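Local coordinates for protein ureidoglycolate hydrolase (Arabidopsis thaliana, PDB 4PXE) that hydrolyses (S)-ureidoglycolate to glyoxylate, ammonium and carbon dioxide as a manganese-dependent homodimeric amidohydrolase in the breakdown of purine nucleotides, at residues D68-I73 / D189-V194; A203-H208 / L422-L427; A232-E237 / F339-Q344. One frame throughout, in Å; residues are numbered along the deposited sequence.

Interaction 1. Residues D68-I73 / D189-V194; sequences DAVGNI and DDLSSV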
loop_
_atom_site.group_PDB
_atom_site.type_symbol
_atom_site.label_atom_id
_atom_site.label_comp_id
_atom_site.label_asym_id
_atom_site.label_seq_id
_atom_site.Cartn_x
_atom_site.Cartn_y
_atom_site.Cartn_z
ATOM N N ASP A 68 -3.582 29.643 16.253
ATOM C CA ASP A 68 -2.807 29.156 17.387
ATOM C C ASP A 68 -1.600 28.338 16.922
ATOM O O ASP A 68 -1.312 28.264 15.725
ATOM C CB ASP A 68 -3.677 28.415 18.422
ATOM C CG ASP A 68 -4.259 27.096 17.902
ATOM O OD1 ASP A 68 -3.749 26.558 16.903
ATOM O OD2 ASP A 68 -5.229 26.612 18.535
ATOM N N ALA A 69 -0.895 27.737 17.877
ATOM C CA ALA A 69 0.389 27.100 17.596
ATOM C C ALA A 69 0.326 25.943 16.591
ATOM O O ALA A 69 1.317 25.639 15.928
ATOM C CB ALA A 69 1.042 26.647 18.896
ATOM N N VAL A 70 -0.837 25.309 16.473
ATOM C CA VAL A 70 -0.974 24.165 15.568
ATOM C C VAL A 70 -1.824 24.475 14.343
ATOM O O VAL A 70 -2.055 23.605 13.502
ATOM C CB VAL A 70 -1.550 22.912 16.277
ATOM C CG1 VAL A 70 -0.630 22.461 17.411
ATOM C CG2 VAL A 70 -2.957 23.163 16.785
ATOM N N GLY A 71 -2.305 25.707 14.249
ATOM C CA GLY A 71 -3.010 26.115 13.050
ATOM C C GLY A 71 -4.521 26.051 13.122
ATOM O O GLY A 71 -5.178 26.108 12.080
ATOM N N ASN A 72 -5.085 25.931 14.320
ATOM C CA ASN A 72 -6.505 26.241 14.464
ATOM C C ASN A 72 -6.669 27.713 14.134
ATOM O O ASN A 72 -5.873 28.552 14.575
ATOM C CB ASN A 72 -7.030 25.960 15.876
ATOM C CG ASN A 72 -6.953 24.494 16.269
ATOM O OD1 ASN A 72 -7.399 23.600 15.544
ATOM N ND2 ASN A 72 -6.409 24.242 17.447
ATOM N N ILE A 73 -7.693 28.029 13.349
ATOM C CA ILE A 73 -7.907 29.385 12.857
ATOM C C ILE A 73 -9.201 29.936 13.440
ATOM O O ILE A 73 -10.213 29.240 13.465
ATOM C CB ILE A 73 -7.931 29.395 11.316
ATOM C CG1 ILE A 73 -6.548 28.993 10.784
ATOM C CG2 ILE A 73 -8.314 30.759 10.777
ATOM C CD1 ILE A 73 -6.493 28.654 9.307
ATOM N N ASP A 189 7.462 25.935 23.893
ATOM C CA ASP A 189 6.036 25.627 23.915
ATOM C C ASP A 189 5.795 24.127 23.812
ATOM O O ASP A 189 6.138 23.501 22.812
ATOM C CB ASP A 189 5.310 26.357 22.780
ATOM C CG ASP A 189 3.794 26.287 22.904
ATOM O OD1 ASP A 189 3.288 25.863 23.964
ATOM O OD2 ASP A 189 3.108 26.680 21.939
ATOM N N ASP A 190 5.203 23.561 24.855
ATOM C CA ASP A 190 4.832 22.154 24.855
ATOM C C ASP A 190 3.428 21.974 24.280
ATOM O O ASP A 190 2.810 20.927 24.477
ATOM C CB ASP A 190 4.888 21.596 26.278
ATOM C CG ASP A 190 3.950 22.321 27.222
ATOM O OD1 ASP A 190 3.507 23.440 26.875
ATOM O OD2 ASP A 190 3.657 21.776 28.311
ATOM N N LEU A 191 2.944 23.016 23.596
ATOM C CA LEU A 191 1.618 23.068 22.952
ATOM C C LEU A 191 0.472 23.327 23.927
ATOM O O LEU A 191 -0.700 23.366 23.536
ATOM C CB LEU A 191 1.337 21.829 22.089
ATOM C CG LEU A 191 2.368 21.562 20.992
ATOM C CD1 LEU A 191 2.011 20.311 20.192
ATOM C CD2 LEU A 191 2.500 22.775 20.083
ATOM N N SER A 192 0.821 23.530 25.193
ATOM C CA SER A 192 -0.147 23.885 26.220
ATOM C C SER A 192 -0.809 25.222 25.897
ATOM O O SER A 192 -1.908 25.505 26.373
ATOM C CB SER A 192 0.541 23.965 27.590
ATOM O OG SER A 192 -0.401 24.183 28.622
ATOM N N SER A 193 -0.128 26.035 25.093
ATOM C CA SER A 193 -0.642 27.329 24.657
ATOM C C SER A 193 -1.962 27.192 23.899
ATOM O O SER A 193 -2.738 28.138 23.811
ATOM C CB SER A 193 0.378 28.023 23.752
ATOM O OG SER A 193 0.549 27.301 22.540
ATOM N N VAL A 194 -2.203 26.006 23.352
ATOM C CA VAL A 194 -3.389 25.752 22.539
ATOM C C VAL A 194 -4.629 25.531 23.407
ATOM O O VAL A 194 -5.754 25.830 22.991
ATOM C CB VAL A 194 -3.150 24.536 21.607
ATOM C CG1 VAL A 194 -4.420 24.164 20.836
ATOM C CG2 VAL A 194 -2.022 24.836 20.642
HETATM O O HOH W 1 -5.873 27.844 20.883
HETATM O O HOH W 2 -1.099 28.552 20.596
#
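V194 pushes its two methyls against the type I beta turn D68-G71, whose corner residues A69 and V70 bulge toward the loop 189-194. CG1 of V194, anti to its own backbone N (chi1 175°), lies across the carboxylate of D68, 3.5 Å from OD2, and also meets ND2 of N72. CG2, the other branch, points at the turn, with CB of A69 at 4.0 Å and CG1 of V70 a little farther off. A69 is the bump: its methyl sits in a shallow dish whose rim is polar, formed by OD2 of D189 and OG of S193, and whose apolar side is CD2 of L191 and CG2 of V194. V70 meets CD2 of L191 through its CG1, while L191 runs on to helix 156-164 and V194 also rests on L151 of helix 147-152.

No direct hydrogen bond joins the segments; two waters do it. One donates to OD2 of D68 and to the carbonyl O of V194, and the other accepts from N of A69 and donates to OG of S193. Each wall is stiffened from within. S193 OG gives a 2.7 Å bond to D189 OD2, fixing the dish, and D189 OD1 closes an Asx turn on N of L191. D68 closes an Asx turn as well: its OD1 takes N of V70 and N of N72 from opposite faces of the carboxylate. OD1 of N72 accepts from the backbone N of T135. N72 ND2 in turn bonds D68 OD2, 2.9 Å and 162° at the hydrogen, nearly in the amide plane and onto the syn lone pair.

Interaction 2. Residues A203-H208 / L422-L427; sequences AFLELH and LTLAKL. With MN (manganese (II) ion), chain C.
Strand 201-209 of the metal-binding domain of this M20-family hydrolase is covered on one face by the C-terminal helix 410-429, and L205 meets T423, L424 and L427 where the two pack. Segments 203-208 and 422-427 run almost exactly antiparallel, at 174°, with their axes 10.2 Å apart at closest approach. The contact is wholly apolar.

L205 carries the contact. Its CG is anti to the carbonyl carbon (chi1 -43°), which sends both methyls out toward the helix. CD1 enters between two successive helix residues, 3.7 Å from CG2 of T423 and 3.8 Å from CD2 of L424. The leucines L205 and L424 slide past each other in opposite senses, whereas T423 is crossed at a slant. CD2 of L205 lies nearer the C-terminal end of the helix segment and meets CD1 of L427 tip to tip at 3.9 Å. That same CD1 also touches the methyl of A203, 4.1 Å to its CB, so L427 spans two strand residues that point to the same face. T423 turns its methyl to L205 while its hydroxyl is taken up by the carbonyl O of V419, one turn back in the helix. V354 of helix 352-364 packs on L205, which is buried, and V87 of strand 86-91 lies against L424 and L427.

Farther along the strand H208 leaves this interface and its NE2 binds manganese at 2.3 Å. H92, D103 and three waters join it on the metal, and H378 stands edge-to-face to its ring. A helix-backed strand that carries a metal ligand at its C-terminal end is the build of the catalytic domain in the M20 peptidase family.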
loop_
_atom_site.group_PDB
_atom_site.type_symbol
_atom_site.label_atom_id
_atom_site.label_comp_id
_atom_site.label_asym_id
_atom_site.label_seq_id
_atom_site.Cartn_x
_atom_site.Cartn_y
_atom_site.Cartn_z
ATOM N N ALA A 203 -21.098 28.722 24.277
ATOM C CA ALA A 203 -21.581 27.506 23.634
ATOM C C ALA A 203 -20.760 27.305 22.379
ATOM O O ALA A 203 -20.124 28.246 21.896
ATOM C CB ALA A 203 -23.054 27.628 23.277
ATOM N N PHE A 204 -20.768 26.071 21.873
ATOM C CA PHE A 204 -20.163 25.729 20.585
ATOM C C PHE A 204 -21.178 25.003 19.701
ATOM O O PHE A 204 -21.783 24.022 20.124
ATOM C CB PHE A 204 -18.921 24.836 20.754
ATOM C CG PHE A 204 -18.376 24.355 19.442
ATOM C CD1 PHE A 204 -17.574 25.182 18.679
ATOM C CD2 PHE A 204 -18.710 23.105 18.945
ATOM C CE1 PHE A 204 -17.101 24.770 17.444
ATOM C CE2 PHE A 204 -18.241 22.690 17.716
ATOM C CZ PHE A 204 -17.439 23.526 16.969
ATOM N N LEU A 205 -21.342 25.478 18.467
ATOM C CA LEU A 205 -22.273 24.873 17.511
ATOM C C LEU A 205 -21.529 24.406 16.275
ATOM O O LEU A 205 -20.659 25.114 15.787
ATOM C CB LEU A 205 -23.290 25.917 17.043
ATOM C CG LEU A 205 -23.898 26.839 18.087
ATOM C CD1 LEU A 205 -24.839 27.813 17.391
ATOM C CD2 LEU A 205 -24.634 26.032 19.136
ATOM N N GLU A 206 -21.888 23.241 15.744
ATOM C CA GLU A 206 -21.321 22.795 14.471
ATOM C C GLU A 206 -22.414 22.438 13.474
ATOM O O GLU A 206 -23.269 21.599 13.752
ATOM C CB GLU A 206 -20.407 21.586 14.692
ATOM C CG GLU A 206 -19.704 21.100 13.416
ATOM C CD GLU A 206 -18.564 20.124 13.675
ATOM O OE1 GLU A 206 -18.386 19.655 14.827
ATOM O OE2 GLU A 206 -17.831 19.828 12.708
ATOM N N LEU A 207 -22.388 23.093 12.318
ATOM C CA LEU A 207 -23.268 22.756 11.198
ATOM C C LEU A 207 -22.568 21.674 10.370
ATOM O O LEU A 207 -21.382 21.815 10.072
ATOM C CB LEU A 207 -23.495 24.011 10.355
ATOM C CG LEU A 207 -24.180 23.826 8.994
ATOM C CD1 LEU A 207 -25.601 23.279 9.135
ATOM C CD2 LEU A 207 -24.169 25.135 8.227
ATOM N N HIS A 208 -23.271 20.602 10.008
ATOM C CA HIS A 208 -22.622 19.483 9.312
ATOM C C HIS A 208 -23.642 18.697 8.497
ATOM O O HIS A 208 -24.810 18.578 8.891
ATOM C CB HIS A 208 -21.915 18.550 10.327
ATOM C CG HIS A 208 -20.785 17.745 9.742
ATOM N ND1 HIS A 208 -20.982 16.678 8.890
ATOM C CD2 HIS A 208 -19.442 17.863 9.888
ATOM C CE1 HIS A 208 -19.812 16.174 8.533
ATOM N NE2 HIS A 208 -18.862 16.876 9.124
ATOM N N LEU A 422 -29.491 32.059 13.163
ATOM C CA LEU A 422 -30.507 32.427 14.139
ATOM C C LEU A 422 -30.167 31.864 15.515
ATOM O O LEU A 422 -30.405 32.516 16.532
ATOM C CB LEU A 422 -31.884 31.949 13.662
ATOM C CG LEU A 422 -33.097 32.421 14.462
ATOM C CD1 LEU A 422 -33.082 33.945 14.675
ATOM C CD2 LEU A 422 -34.352 31.988 13.739
ATOM N N THR A 423 -29.596 30.666 15.559
ATOM C CA THR A 423 -29.180 30.085 16.834
ATOM C C THR A 423 -28.010 30.869 17.442
ATOM O O THR A 423 -28.002 31.137 18.648
ATOM C CB THR A 423 -28.798 28.587 16.688
ATOM O OG1 THR A 423 -29.885 27.865 16.091
ATOM C CG2 THR A 423 -28.505 27.979 18.052
ATOM N N LEU A 424 -27.040 31.261 16.618
ATOM C CA LEU A 424 -25.930 32.109 17.070
ATOM C C LEU A 424 -26.464 33.406 17.662
ATOM O O LEU A 424 -25.991 33.857 18.709
ATOM C CB LEU A 424 -24.997 32.448 15.904
ATOM C CG LEU A 424 -24.071 31.342 15.398
ATOM C CD1 LEU A 424 -23.418 31.790 14.104
ATOM C CD2 LEU A 424 -23.019 30.980 16.442
ATOM N N ALA A 425 -27.418 34.010 16.962
ATOM C CA ALA A 425 -27.999 35.287 17.367
ATOM C C ALA A 425 -28.692 35.142 18.711
ATOM O O ALA A 425 -28.500 35.972 19.615
ATOM C CB ALA A 425 -28.984 35.766 16.309
ATOM N N LYS A 426 -29.507 34.098 18.848
ATOM C CA LYS A 426 -30.233 33.866 20.095
ATOM C C LYS A 426 -29.276 33.658 21.262
ATOM O O LYS A 426 -29.460 34.226 22.342
ATOM C CB LYS A 426 -31.183 32.677 19.965
ATOM C CG LYS A 426 -32.351 32.909 19.025
ATOM C CD LYS A 426 -33.202 31.651 18.898
ATOM C CE LYS A 426 -34.421 31.901 18.018
ATOM N NZ LYS A 426 -35.301 32.984 18.547
ATOM N N LEU A 427 -28.250 32.850 21.053
ATOM C CA LEU A 427 -27.274 32.591 22.103
ATOM C C LEU A 427 -26.458 33.836 22.449
ATOM O O LEU A 427 -26.120 34.055 23.614
ATOM C CB LEU A 427 -26.366 31.430 21.705
ATOM C CG LEU A 427 -27.101 30.090 21.662
ATOM C CD1 LEU A 427 -26.226 29.010 21.042
ATOM C CD2 LEU A 427 -27.548 29.682 23.065
HETATM MN MN MN C . -16.726 15.963 9.219
HETATM O O HOH W 3 -16.725 16.449 11.395
HETATM O O HOH W 4 -15.180 14.369 9.214
HETATM O O HOH W 5 -17.865 13.979 10.171
#

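Interaction 3. Residues A232-E237 / F339-Q344; sequences ASLKVE and FKIVNQ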
loop_
_atom_site.group_PDB
_atom_site.type_symbol
_atom_site.label_atom_id
_atom_site.label_comp_id
_atom_site.label_asym_id
_atom_site.label_seq_id
_atom_site.Cartn_x
_atom_site.Cartn_y
_atom_site.Cartn_z
ATOM N N ALA A 232 -13.585 4.605 18.534
ATOM C CA ALA A 232 -12.272 4.060 18.876
ATOM C C ALA A 232 -11.507 3.659 17.625
ATOM O O ALA A 232 -12.104 3.389 16.582
ATOM C CB ALA A 232 -12.405 2.857 19.813
ATOM N N SER A 233 -10.185 3.612 17.733
ATOM C CA SER A 233 -9.390 3.086 16.634
ATOM C C SER A 233 -8.189 2.312 17.160
ATOM O O SER A 233 -7.666 2.605 18.238
ATOM C CB SER A 233 -8.956 4.185 15.667
ATOM O OG SER A 233 -7.908 4.952 16.201
ATOM N N LEU A 234 -7.788 1.306 16.390
ATOM C CA LEU A 234 -6.727 0.391 16.770
ATOM C C LEU A 234 -5.718 0.278 15.632
ATOM O O LEU A 234 -6.091 0.322 14.460
ATOM C CB LEU A 234 -7.307 -1.005 17.015
ATOM C CG LEU A 234 -8.632 -1.185 17.761
ATOM C CD1 LEU A 234 -9.058 -2.643 17.754
ATOM C CD2 LEU A 234 -8.483 -0.692 19.184
ATOM N N LYS A 235 -4.446 0.131 15.988
ATOM C CA LYS A 235 -3.399 -0.229 15.035
ATOM C C LYS A 235 -2.850 -1.591 15.428
ATOM O O LYS A 235 -2.497 -1.808 16.588
ATOM C CB LYS A 235 -2.251 0.772 15.087
ATOM C CG LYS A 235 -2.435 2.012 14.250
ATOM C CD LYS A 235 -1.078 2.562 13.812
ATOM C CE LYS A 235 -0.231 2.989 15.007
ATOM N NZ LYS A 235 1.106 3.503 14.573
ATOM N N VAL A 236 -2.754 -2.500 14.460
ATOM C CA VAL A 236 -2.295 -3.854 14.721
ATOM C C VAL A 236 -1.248 -4.250 13.698
ATOM O O VAL A 236 -1.401 -3.987 12.500
ATOM C CB VAL A 236 -3.466 -4.856 14.668
ATOM C CG1 VAL A 236 -3.000 -6.262 15.005
ATOM C CG2 VAL A 236 -4.580 -4.421 15.626
ATOM N N GLU A 237 -0.170 -4.864 14.169
ATOM C CA GLU A 237 0.822 -5.430 13.266
ATOM C C GLU A 237 1.159 -6.865 13.627
ATOM O O GLU A 237 1.264 -7.218 14.806
ATOM C CB GLU A 237 2.095 -4.577 13.223
ATOM C CG GLU A 237 1.843 -3.165 12.717
ATOM C CD GLU A 237 3.110 -2.422 12.342
ATOM O OE1 GLU A 237 4.210 -2.829 12.786
ATOM O OE2 GLU A 237 3.002 -1.422 11.598
ATOM N N PHE A 339 -0.164 -4.024 19.118
ATOM C CA PHE A 339 -1.598 -3.878 19.314
ATOM C C PHE A 339 -1.795 -2.595 20.106
ATOM O O PHE A 339 -1.601 -2.568 21.326
ATOM C CB PHE A 339 -2.222 -5.084 20.026
ATOM C CG PHE A 339 -3.725 -5.088 19.972
ATOM C CD1 PHE A 339 -4.394 -5.832 19.022
ATOM C CD2 PHE A 339 -4.466 -4.287 20.834
ATOM C CE1 PHE A 339 -5.781 -5.820 18.950
ATOM C CE2 PHE A 339 -5.851 -4.271 20.767
ATOM C CZ PHE A 339 -6.506 -5.033 19.825
ATOM N N LYS A 340 -2.156 -1.526 19.403
ATOM C CA LYS A 340 -2.228 -0.205 20.009
ATOM C C LYS A 340 -3.640 0.329 19.892
ATOM O O LYS A 340 -4.169 0.469 18.789
ATOM C CB LYS A 340 -1.257 0.753 19.307
ATOM C CG LYS A 340 -1.220 2.181 19.871
ATOM C CD LYS A 340 -0.344 3.086 18.997
ATOM C CE LYS A 340 -0.083 4.438 19.646
ATOM N NZ LYS A 340 0.839 4.324 20.810
ATOM N N ILE A 341 -4.261 0.618 21.027
ATOM C CA ILE A 341 -5.521 1.345 21.018
ATOM C C ILE A 341 -5.159 2.820 20.897
ATOM O O ILE A 341 -4.704 3.453 21.857
ATOM C CB ILE A 341 -6.340 1.067 22.292
ATOM C CG1 ILE A 341 -6.642 -0.433 22.412
ATOM C CG2 ILE A 341 -7.630 1.895 22.280
ATOM C CD1 ILE A 341 -7.357 -0.836 23.693
ATOM N N VAL A 342 -5.321 3.365 19.696
ATOM C CA VAL A 342 -4.866 4.714 19.407
ATOM C C VAL A 342 -5.770 5.721 20.105
ATOM O O VAL A 342 -5.301 6.721 20.653
ATOM C CB VAL A 342 -4.831 4.968 17.887
ATOM C CG1 VAL A 342 -4.507 6.429 17.581
ATOM C CG2 VAL A 342 -3.827 4.019 17.225
ATOM N N ASN A 343 -7.069 5.441 20.095
ATOM C CA ASN A 343 -8.017 6.231 20.879
ATOM C C ASN A 343 -9.217 5.380 21.231
ATOM O O ASN A 343 -9.573 4.451 20.506
ATOM C CB ASN A 343 -8.442 7.520 20.159
ATOM C CG ASN A 343 -9.167 7.253 18.852
ATOM O OD1 ASN A 343 -8.531 6.991 17.831
ATOM N ND2 ASN A 343 -10.499 7.352 18.867
ATOM N N GLN A 344 -9.837 5.698 22.363
ATOM C CA GLN A 344 -11.006 4.984 22.828
ATOM C C GLN A 344 -11.798 6.008 23.615
ATOM O O GLN A 344 -11.609 6.160 24.818
ATOM C CB GLN A 344 -10.588 3.817 23.723
ATOM C CG GLN A 344 -11.701 2.892 24.133
ATOM C CD GLN A 344 -11.188 1.692 24.908
ATOM O OE1 GLN A 344 -9.981 1.534 25.097
ATOM N NE2 GLN A 344 -12.100 0.839 25.354
#
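S233 sits opposite two residues, V342 and N343, in a classic beta bulge that interrupts the antiparallel pairing of strands 232-237 and 339-344. Of the backbone bonds, K235 and K340 exchange a regular pair, each 2.8 Å from N to O. At the bulge, O of S233 takes N of V342 at 2.9 Å and, weakly, N of N343, while N of S233 gives to O of N343.

One side-chain bond reinforces this: OG of S233 donates to OD1 of N343 at 2.7 Å, arriving above the amide's carbonyl plane. N343 CG lies between its own backbone N and carbonyl carbon (chi1 62°), which brings OD1 back over S233, and its ND2 is held by D345. A leucine in its place would probably leave the S233 hydroxyl without its acceptor and D345 without this donor.

Apolar contacts include L234 CD2 alongside I341 CG1, 3.7 Å, and V236 CG2 obliquely against the F339 ring at CD1, 3.7 Å; L234 CD1 reaches F339 CZ. CG of K235 touches CG2 of V342.

S233 also packs on I293 of the second subunit, A232 and F339 meet helix 311-332, and strand 295-308 pairs with 232-237 on its other edge.

Overall arrangement
From the N terminus, the chain passes segment 68-73, between strands 64-67 and 73-77, and interaction 1 closes when the loop 189-194 returns to it ahead of strand 201-209, tying loop to loop. Interaction 2 opens on that strand and closes only at the C-terminal helix 410-429, so it follows interaction 1 in series and joins strand to helix. Nested inside it is interaction 3, which pairs strand 222-239 with strand 335-344 within the region involved in dimerization. Interactions 1 and 2 have centres 24 Å apart and belong to the metal-binding part; interactions 2 and 3, 34 Å between centres, lie on opposite sides of the chain's centre.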